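Local atomic coordinates of putative glucosidase lplD, ALPHA-GALACTURONIDASE (Bacillus subtilis, PDB entry 3FEF), a protein that hydrolyses alpha-1,4-linked digalacturonate and related alpha-galacturonides as a family 4 glycosidase that requires NAD(+) and manganese. Residues S246-L258 with D270-L282. Residues are numbered along the deposited sequence; the frame is centred on the assembly and turned at random.
Sequences SVFCSAHRVAFDL and DRHLAEFLPGPYL. With SO4 (sulfate ion), chain E.
Asp270 and Val254 bring their segments closest, their CA atoms 5.4 Å apart, where helix 270-273 begins against the first turn of helix 253-262; near the other end of 246-258, Phe248 CA and Arg271 CA are 7.6 Å apart. The motif is a helix N-terminus whose first-turn amides are bound by a carboxylate of the other segment, within the C-terminal domain of this family 4 glycosidase. His252 holds the N-cap position, and Asp270 accepts from two N-H groups: Val254 N gives OD2 a bond of 2.7 Å, Ala255 N gives OD1 a longer one of 3.3 Å, both arriving from above the carboxylate plane. Losing that carboxylate to an alanine here would probably leave both amides without their acceptor and the helix start less firmly fixed. Val254 is beta-branched: CB and CG2 lie against the Asp270 carboxylate, while chi1 of 177° swings CG1 over the Tyr281 ring centre in a CH-pi contact. Leu258 meets Leu277 tip to tip and slides past Leu273, filling the apolar interior. Tyr281 OH and Asp257 OD2 are modelled doubtfully close (2.4 Å); Arg425 of a neighbouring subunit salt-bridges Asp257 and hydrogen-bonds Tyr281 OH. Long, charged Arg271, its side chain about 7 Å from the magnesium ion, reaches a sulfate, probably from the crystallisation liquor, that Arg298 also binds. Phe248 CD1 lies over one face of the Arg271 guanidinium, and Arg271 NH1 donates almost straight (167°) to sulfate O2 at 2.7 Å.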
ATOM      1  N   SER A 246      13.190  26.978  35.876  1.00 36.89           N
ATOM      2  CA  SER A 246      12.473  25.777  36.286  1.00 35.63           C
ATOM      3  C   SER A 246      12.907  24.561  35.487  1.00 34.11           C
ATOM      4  O   SER A 246      13.618  24.684  34.490  1.00 34.05           O
ATOM      5  CB  SER A 246      10.979  25.969  36.110  1.00 36.54           C
ATOM      6  OG  SER A 246      10.632  25.766  34.755  1.00 37.84           O
ATOM      7  N   VAL A 247      12.470  23.385  35.927  1.00 33.14           N
ATOM      8  CA  VAL A 247      12.775  22.147  35.213  1.00 33.81           C
ATOM      9  C   VAL A 247      12.174  22.144  33.800  1.00 33.63           C
ATOM     10  O   VAL A 247      12.534  21.321  32.965  1.00 35.48           O
ATOM     11  CB  VAL A 247      12.292  20.908  35.997  1.00 33.47           C
ATOM     12  CG1 VAL A 247      12.733  21.002  37.436  1.00 34.36           C
ATOM     13  CG2 VAL A 247      10.787  20.763  35.916  1.00 32.18           C
ATOM     14  N   PHE A 248      11.281  23.086  33.520  1.00 33.25           N
ATOM     15  CA  PHE A 248      10.616  23.119  32.221  1.00 32.84           C
ATOM     16  C   PHE A 248      11.349  23.941  31.171  1.00 33.26           C
ATOM     17  O   PHE A 248      11.024  23.864  29.987  1.00 32.13           O
ATOM     18  CB  PHE A 248       9.184  23.616  32.374  1.00 34.57           C
ATOM     19  CG  PHE A 248       8.334  22.714  33.202  1.00 36.71           C
ATOM     20  CD1 PHE A 248       7.979  21.460  32.730  1.00 35.85           C
ATOM     21  CD2 PHE A 248       7.901  23.104  34.457  1.00 35.31           C
ATOM     22  CE1 PHE A 248       7.200  20.616  33.487  1.00 37.00           C
ATOM     23  CE2 PHE A 248       7.108  22.262  35.226  1.00 35.55           C
ATOM     24  CZ  PHE A 248       6.764  21.017  34.749  1.00 36.75           C
ATOM     25  N   CYS A 249      12.351  24.701  31.603  1.00 30.67           N
ATOM     26  CA  CYS A 249      12.997  25.683  30.739  1.00 30.39           C
ATOM     27  C   CYS A 249      14.280  25.190  30.092  1.00 27.82           C
ATOM     28  O   CYS A 249      14.870  24.209  30.523  1.00 28.35           O
ATOM     29  CB  CYS A 249      13.327  26.938  31.544  1.00 34.24           C
ATOM     30  SG  CYS A 249      11.881  27.801  32.144  1.00 38.72           S
ATOM     31  N   SER A 250      14.737  25.898  29.069  1.00 26.63           N
ATOM     32  CA  SER A 250      15.962  25.489  28.408  1.00 27.46           C
ATOM     33  C   SER A 250      16.505  26.644  27.603  1.00 24.86           C
ATOM     34  O   SER A 250      15.888  27.693  27.533  1.00 27.31           O
ATOM     35  CB  SER A 250      15.694  24.301  27.480  1.00 28.83           C
ATOM     36  OG  SER A 250      15.551  24.725  26.126  1.00 29.11           O
ATOM     37  N   ALA A 251      17.669  26.453  27.008  1.00 22.85           N
ATOM     38  CA  ALA A 251      18.185  27.416  26.052  1.00 25.34           C
ATOM     39  C   ALA A 251      18.225  26.814  24.636  1.00 24.44           C
ATOM     40  O   ALA A 251      18.975  27.277  23.790  1.00 26.10           O
ATOM     41  CB  ALA A 251      19.581  27.899  26.479  1.00 26.76           C
ATOM     42  N   HIS A 252      17.444  25.761  24.399  1.00 22.00           N
ATOM     43  CA  HIS A 252      17.293  25.214  23.051  1.00 24.24           C
ATOM     44  C   HIS A 252      18.570  24.674  22.402  1.00 25.29           C
ATOM     45  O   HIS A 252      18.624  24.517  21.177  1.00 26.17           O
ATOM     46  CB  HIS A 252      16.679  26.275  22.157  1.00 24.68           C
ATOM     47  CG  HIS A 252      15.459  26.889  22.749  1.00 26.78           C
ATOM     48  ND1 HIS A 252      15.494  28.067  23.465  1.00 27.11           N
ATOM     49  CD2 HIS A 252      14.174  26.459  22.786  1.00 25.99           C
ATOM     50  CE1 HIS A 252      14.275  28.355  23.884  1.00 27.19           C
ATOM     51  NE2 HIS A 252      13.457  27.398  23.486  1.00 27.90           N
ATOM     52  N   ARG A 253      19.598  24.417  23.208  1.00 21.92           N
ATOM     53  CA  ARG A 253      20.822  23.808  22.704  1.00 22.10           C
ATOM     54  C   ARG A 253      20.566  22.454  22.049  1.00 23.31           C
ATOM     55  O   ARG A 253      21.214  22.101  21.062  1.00 21.16           O
ATOM     56  CB  ARG A 253      21.855  23.660  23.825  1.00 23.89           C
ATOM     57  CG  ARG A 253      22.412  25.012  24.294  1.00 27.28           C
ATOM     58  CD  ARG A 253      23.856  24.889  24.774  1.00 27.54           C
ATOM     59  NE  ARG A 253      24.765  24.543  23.688  1.00 28.16           N
ATOM     60  CZ  ARG A 253      25.658  23.565  23.777  1.00 30.25           C
ATOM     61  NH1 ARG A 253      25.754  22.865  24.903  1.00 28.17           N
ATOM     62  NH2 ARG A 253      26.462  23.299  22.761  1.00 28.55           N
ATOM     63  N   VAL A 254      19.638  21.688  22.610  1.00 22.44           N
ATOM     64  CA  VAL A 254      19.351  20.365  22.069  1.00 23.44           C
ATOM     65  C   VAL A 254      18.666  20.505  20.704  1.00 23.42           C
ATOM     66  O   VAL A 254      18.997  19.795  19.757  1.00 22.87           O
ATOM     67  CB  VAL A 254      18.468  19.518  23.015  1.00 24.61           C
ATOM     68  CG1 VAL A 254      18.142  18.154  22.350  1.00 24.57           C
ATOM     69  CG2 VAL A 254      19.168  19.305  24.375  1.00 24.84           C
ATOM     70  N   ALA A 255      17.723  21.440  20.605  1.00 22.71           N
ATOM     71  CA  ALA A 255      17.052  21.700  19.350  1.00 22.78           C
ATOM     72  C   ALA A 255      18.024  22.191  18.278  1.00 24.86           C
ATOM     73  O   ALA A 255      17.914  21.799  17.115  1.00 24.06           O
ATOM     74  CB  ALA A 255      15.900  22.710  19.541  1.00 21.28           C
ATOM     75  N   PHE A 256      18.958  23.064  18.652  1.00 24.11           N
ATOM     76  CA  PHE A 256      19.938  23.546  17.673  1.00 25.98           C
ATOM     77  C   PHE A 256      20.826  22.412  17.203  1.00 26.50           C
ATOM     78  O   PHE A 256      21.163  22.330  16.027  1.00 29.96           O
ATOM     79  CB  PHE A 256      20.797  24.695  18.225  1.00 24.41           C
ATOM     80  CG  PHE A 256      20.018  25.946  18.500  1.00 26.75           C
ATOM     81  CD1 PHE A 256      19.013  26.355  17.632  1.00 26.10           C
ATOM     82  CD2 PHE A 256      20.285  26.719  19.616  1.00 27.99           C
ATOM     83  CE1 PHE A 256      18.278  27.509  17.883  1.00 27.65           C
ATOM     84  CE2 PHE A 256      19.549  27.885  19.869  1.00 27.60           C
ATOM     85  CZ  PHE A 256      18.550  28.277  19.007  1.00 27.08           C
ATOM     86  N   ASP A 257      21.200  21.540  18.126  1.00 24.25           N
ATOM     87  CA  ASP A 257      22.082  20.433  17.807  1.00 25.42           C
ATOM     88  C   ASP A 257      21.392  19.447  16.848  1.00 26.03           C
ATOM     89  O   ASP A 257      21.996  18.999  15.893  1.00 25.51           O
ATOM     90  CB  ASP A 257      22.526  19.730  19.096  1.00 27.56           C
ATOM     91  CG  ASP A 257      23.623  18.698  18.861  1.00 31.36           C
ATOM     92  OD1 ASP A 257      24.747  19.116  18.528  1.00 32.35           O
ATOM     93  OD2 ASP A 257      23.364  17.471  19.016  1.00 32.52           O
ATOM     94  N   LEU A 258      20.124  19.124  17.103  1.00 27.27           N
ATOM     95  CA  LEU A 258      19.367  18.236  16.216  1.00 26.11           C
ATOM     96  C   LEU A 258      19.154  18.879  14.863  1.00 25.26           C
ATOM     97  O   LEU A 258      19.247  18.202  13.836  1.00 24.22           O
ATOM     98  CB  LEU A 258      18.016  17.871  16.815  1.00 24.80           C
ATOM     99  CG  LEU A 258      18.134  17.188  18.177  1.00 28.62           C
ATOM    100  CD1 LEU A 258      16.807  16.645  18.632  1.00 26.88           C
ATOM    101  CD2 LEU A 258      19.166  16.091  18.133  1.00 27.60           C
ATOM    102  N   ASP A 270      13.533  20.631  24.729  1.00 23.42           N
ATOM    103  CA  ASP A 270      14.764  19.879  24.855  1.00 27.16           C
ATOM    104  C   ASP A 270      14.598  18.629  25.753  1.00 26.99           C
ATOM    105  O   ASP A 270      15.094  17.544  25.442  1.00 26.60           O
ATOM    106  CB  ASP A 270      15.875  20.811  25.376  1.00 25.22           C
ATOM    107  CG  ASP A 270      16.475  21.693  24.269  1.00 29.25           C
ATOM    108  OD1 ASP A 270      15.807  21.917  23.228  1.00 29.06           O
ATOM    109  OD2 ASP A 270      17.637  22.148  24.415  1.00 31.07           O
ATOM    110  N   ARG A 271      13.876  18.783  26.854  1.00 23.82           N
ATOM    111  CA  ARG A 271      13.707  17.702  27.814  1.00 25.46           C
ATOM    112  C   ARG A 271      12.981  16.488  27.207  1.00 27.97           C
ATOM    113  O   ARG A 271      13.165  15.363  27.658  1.00 32.33           O
ATOM    114  CB  ARG A 271      12.968  18.216  29.056  1.00 24.17           C
ATOM    115  CG  ARG A 271      11.602  18.839  28.721  1.00 26.36           C
ATOM    116  CD  ARG A 271      11.036  19.675  29.857  1.00 25.80           C
ATOM    117  NE  ARG A 271      10.676  18.870  31.017  1.00 25.60           N
ATOM    118  CZ  ARG A 271       9.444  18.444  31.294  1.00 28.18           C
ATOM    119  NH1 ARG A 271       9.218  17.726  32.388  1.00 28.26           N
ATOM    120  NH2 ARG A 271       8.435  18.724  30.485  1.00 29.06           N
ATOM    121  N   HIS A 272      12.150  16.715  26.199  1.00 28.44           N
ATOM    122  CA  HIS A 272      11.432  15.616  25.552  1.00 29.70           C
ATOM    123  C   HIS A 272      12.236  15.029  24.411  1.00 29.55           C
ATOM    124  O   HIS A 272      12.293  13.815  24.257  1.00 30.79           O
ATOM    125  CB  HIS A 272      10.079  16.080  25.025  1.00 28.55           C
ATOM    126  CG  HIS A 272       9.082  16.349  26.102  1.00 29.76           C
ATOM    127  ND1 HIS A 272       8.537  17.598  26.316  1.00 29.98           N
ATOM    128  CD2 HIS A 272       8.543  15.534  27.037  1.00 28.87           C
ATOM    129  CE1 HIS A 272       7.701  17.539  27.337  1.00 30.12           C
ATOM    130  NE2 HIS A 272       7.675  16.295  27.784  1.00 30.02           N
ATOM    131  N   LEU A 273      12.852  15.900  23.614  1.00 28.64           N
ATOM    132  CA  LEU A 273      13.645  15.480  22.470  1.00 28.53           C
ATOM    133  C   LEU A 273      14.751  14.575  22.946  1.00 29.45           C
ATOM    134  O   LEU A 273      15.093  13.580  22.294  1.00 27.55           O
ATOM    135  CB  LEU A 273      14.279  16.702  21.783  1.00 26.71           C
ATOM    136  CG  LEU A 273      13.347  17.675  21.040  1.00 27.19           C
ATOM    137  CD1 LEU A 273      14.100  18.945  20.594  1.00 25.92           C
ATOM    138  CD2 LEU A 273      12.631  16.989  19.842  1.00 27.70           C
ATOM    139  N   ALA A 274      15.332  14.954  24.077  1.00 28.67           N
ATOM    140  CA  ALA A 274      16.509  14.276  24.602  1.00 30.86           C
ATOM    141  C   ALA A 274      16.286  12.779  24.827  1.00 29.96           C
ATOM    142  O   ALA A 274      17.229  12.022  24.861  1.00 31.14           O
ATOM    143  CB  ALA A 274      16.973  14.937  25.893  1.00 29.60           C
ATOM    144  N   GLU A 275      15.046  12.341  24.965  1.00 30.29           N
ATOM    145  CA  GLU A 275      14.827  10.939  25.305  1.00 31.78           C
ATOM    146  C   GLU A 275      14.718  10.011  24.085  1.00 31.86           C
ATOM    147  O   GLU A 275      14.642   8.786  24.248  1.00 29.77           O
ATOM    148  CB  GLU A 275      13.574  10.808  26.164  1.00 32.98           C
ATOM    149  CG  GLU A 275      13.478  11.869  27.251  1.00 35.88           C
ATOM    150  CD  GLU A 275      12.549  11.452  28.365  1.00 37.70           C
ATOM    151  OE1 GLU A 275      11.310  11.494  28.166  1.00 34.02           O
ATOM    152  OE2 GLU A 275      13.064  11.069  29.437  1.00 38.77           O
ATOM    153  N   PHE A 276      14.696  10.585  22.879  1.00 28.93           N
ATOM    154  CA  PHE A 276      14.395   9.800  21.668  1.00 27.25           C
ATOM    155  C   PHE A 276      15.617   9.306  20.910  1.00 27.44           C
ATOM    156  O   PHE A 276      15.475   8.487  20.013  1.00 28.99           O
ATOM    157  CB  PHE A 276      13.493  10.579  20.693  1.00 23.52           C
ATOM    158  CG  PHE A 276      12.053  10.628  21.112  1.00 24.15           C
ATOM    159  CD1 PHE A 276      11.132   9.754  20.575  1.00 22.02           C
ATOM    160  CD2 PHE A 276      11.627  11.552  22.049  1.00 23.70           C
ATOM    161  CE1 PHE A 276       9.825   9.801  20.953  1.00 23.49           C
ATOM    162  CE2 PHE A 276      10.315  11.586  22.452  1.00 24.81           C
ATOM    163  CZ  PHE A 276       9.409  10.713  21.901  1.00 24.05           C
ATOM    164  N   LEU A 277      16.802   9.809  21.244  1.00 30.57           N
ATOM    165  CA  LEU A 277      18.002   9.455  20.489  1.00 32.64           C
ATOM    166  C   LEU A 277      19.277   9.448  21.289  1.00 34.48           C
ATOM    167  O   LEU A 277      19.340  10.009  22.366  1.00 35.27           O
ATOM    168  CB  LEU A 277      18.198  10.363  19.268  1.00 34.33           C
ATOM    169  CG  LEU A 277      17.691  11.804  19.223  1.00 35.77           C
ATOM    170  CD1 LEU A 277      17.996  12.575  20.491  1.00 32.17           C
ATOM    171  CD2 LEU A 277      18.293  12.480  17.987  1.00 36.11           C
ATOM    172  N   PRO A 278      20.316   8.801  20.740  1.00 36.85           N
ATOM    173  CA  PRO A 278      21.650   8.828  21.331  1.00 37.34           C
ATOM    174  C   PRO A 278      22.168  10.262  21.399  1.00 35.67           C
ATOM    175  O   PRO A 278      22.017  11.022  20.438  1.00 38.48           O
ATOM    176  CB  PRO A 278      22.499   8.035  20.316  1.00 37.59           C
ATOM    177  CG  PRO A 278      21.530   7.192  19.591  1.00 35.51           C
ATOM    178  CD  PRO A 278      20.277   8.011  19.500  1.00 35.91           C
ATOM    179  N   GLY A 279      22.779  10.624  22.516  1.00 32.97           N
ATOM    180  CA  GLY A 279      23.434  11.914  22.638  1.00 31.95           C
ATOM    181  C   GLY A 279      24.061  12.053  24.010  1.00 32.40           C
ATOM    182  O   GLY A 279      23.831  11.225  24.878  1.00 31.91           O
ATOM    183  N   PRO A 280      24.867  13.103  24.205  1.00 31.96           N
ATOM    184  CA  PRO A 280      25.405  13.413  25.529  1.00 32.25           C
ATOM    185  C   PRO A 280      24.347  14.033  26.428  1.00 32.53           C
ATOM    186  O   PRO A 280      24.592  14.233  27.619  1.00 34.42           O
ATOM    187  CB  PRO A 280      26.489  14.457  25.237  1.00 31.79           C
ATOM    188  CG  PRO A 280      26.122  15.044  23.893  1.00 32.19           C
ATOM    189  CD  PRO A 280      25.471  13.925  23.140  1.00 29.27           C
ATOM    190  N   TYR A 281      23.173  14.311  25.865  1.00 30.69           N
ATOM    191  CA  TYR A 281      22.180  15.178  26.517  1.00 28.62           C
ATOM    192  C   TYR A 281      21.784  14.804  27.940  1.00 28.63           C
ATOM    193  O   TYR A 281      21.858  15.632  28.849  1.00 28.58           O
ATOM    194  CB  TYR A 281      20.906  15.249  25.675  1.00 29.01           C
ATOM    195  CG  TYR A 281      21.167  15.451  24.200  1.00 29.41           C
ATOM    196  CD1 TYR A 281      21.976  16.500  23.751  1.00 29.26           C
ATOM    197  CD2 TYR A 281      20.617  14.596  23.256  1.00 27.01           C
ATOM    198  CE1 TYR A 281      22.205  16.695  22.404  1.00 29.33           C
ATOM    199  CE2 TYR A 281      20.853  14.783  21.900  1.00 29.01           C
ATOM    200  CZ  TYR A 281      21.639  15.833  21.482  1.00 28.53           C
ATOM    201  OH  TYR A 281      21.877  16.014  20.138  1.00 31.10           O
ATOM    202  N   LEU A 282      21.334  13.571  28.120  1.00 30.11           N
ATOM    203  CA  LEU A 282      20.717  13.144  29.375  1.00 30.93           C
ATOM    204  C   LEU A 282      21.734  12.996  30.498  1.00 32.51           C
ATOM    205  O   LEU A 282      21.379  13.039  31.669  1.00 30.89           O
ATOM    206  CB  LEU A 282      19.966  11.825  29.179  1.00 30.30           C
ATOM    207  CG  LEU A 282      18.658  11.923  28.395  1.00 31.44           C
ATOM    208  CD1 LEU A 282      18.036  10.531  28.213  1.00 29.06           C
ATOM    209  CD2 LEU A 282      17.693  12.865  29.114  1.00 28.82           C
TER
HETATM  210  S   SO4 E   2       5.165  17.403  32.409  1.00 60.65           S
HETATM  211  O1  SO4 E   2       4.684  18.596  33.097  1.00 62.76           O
HETATM  212  O2  SO4 E   2       6.564  17.150  32.730  1.00 60.91           O
HETATM  213  O3  SO4 E   2       5.021  17.611  30.975  1.00 62.65           O
HETATM  214  O4  SO4 E   2       4.359  16.257  32.804  1.00 62.34           O
HETATM  215  O   HOH W   1      12.843  18.205  32.726  1.00 37.88           O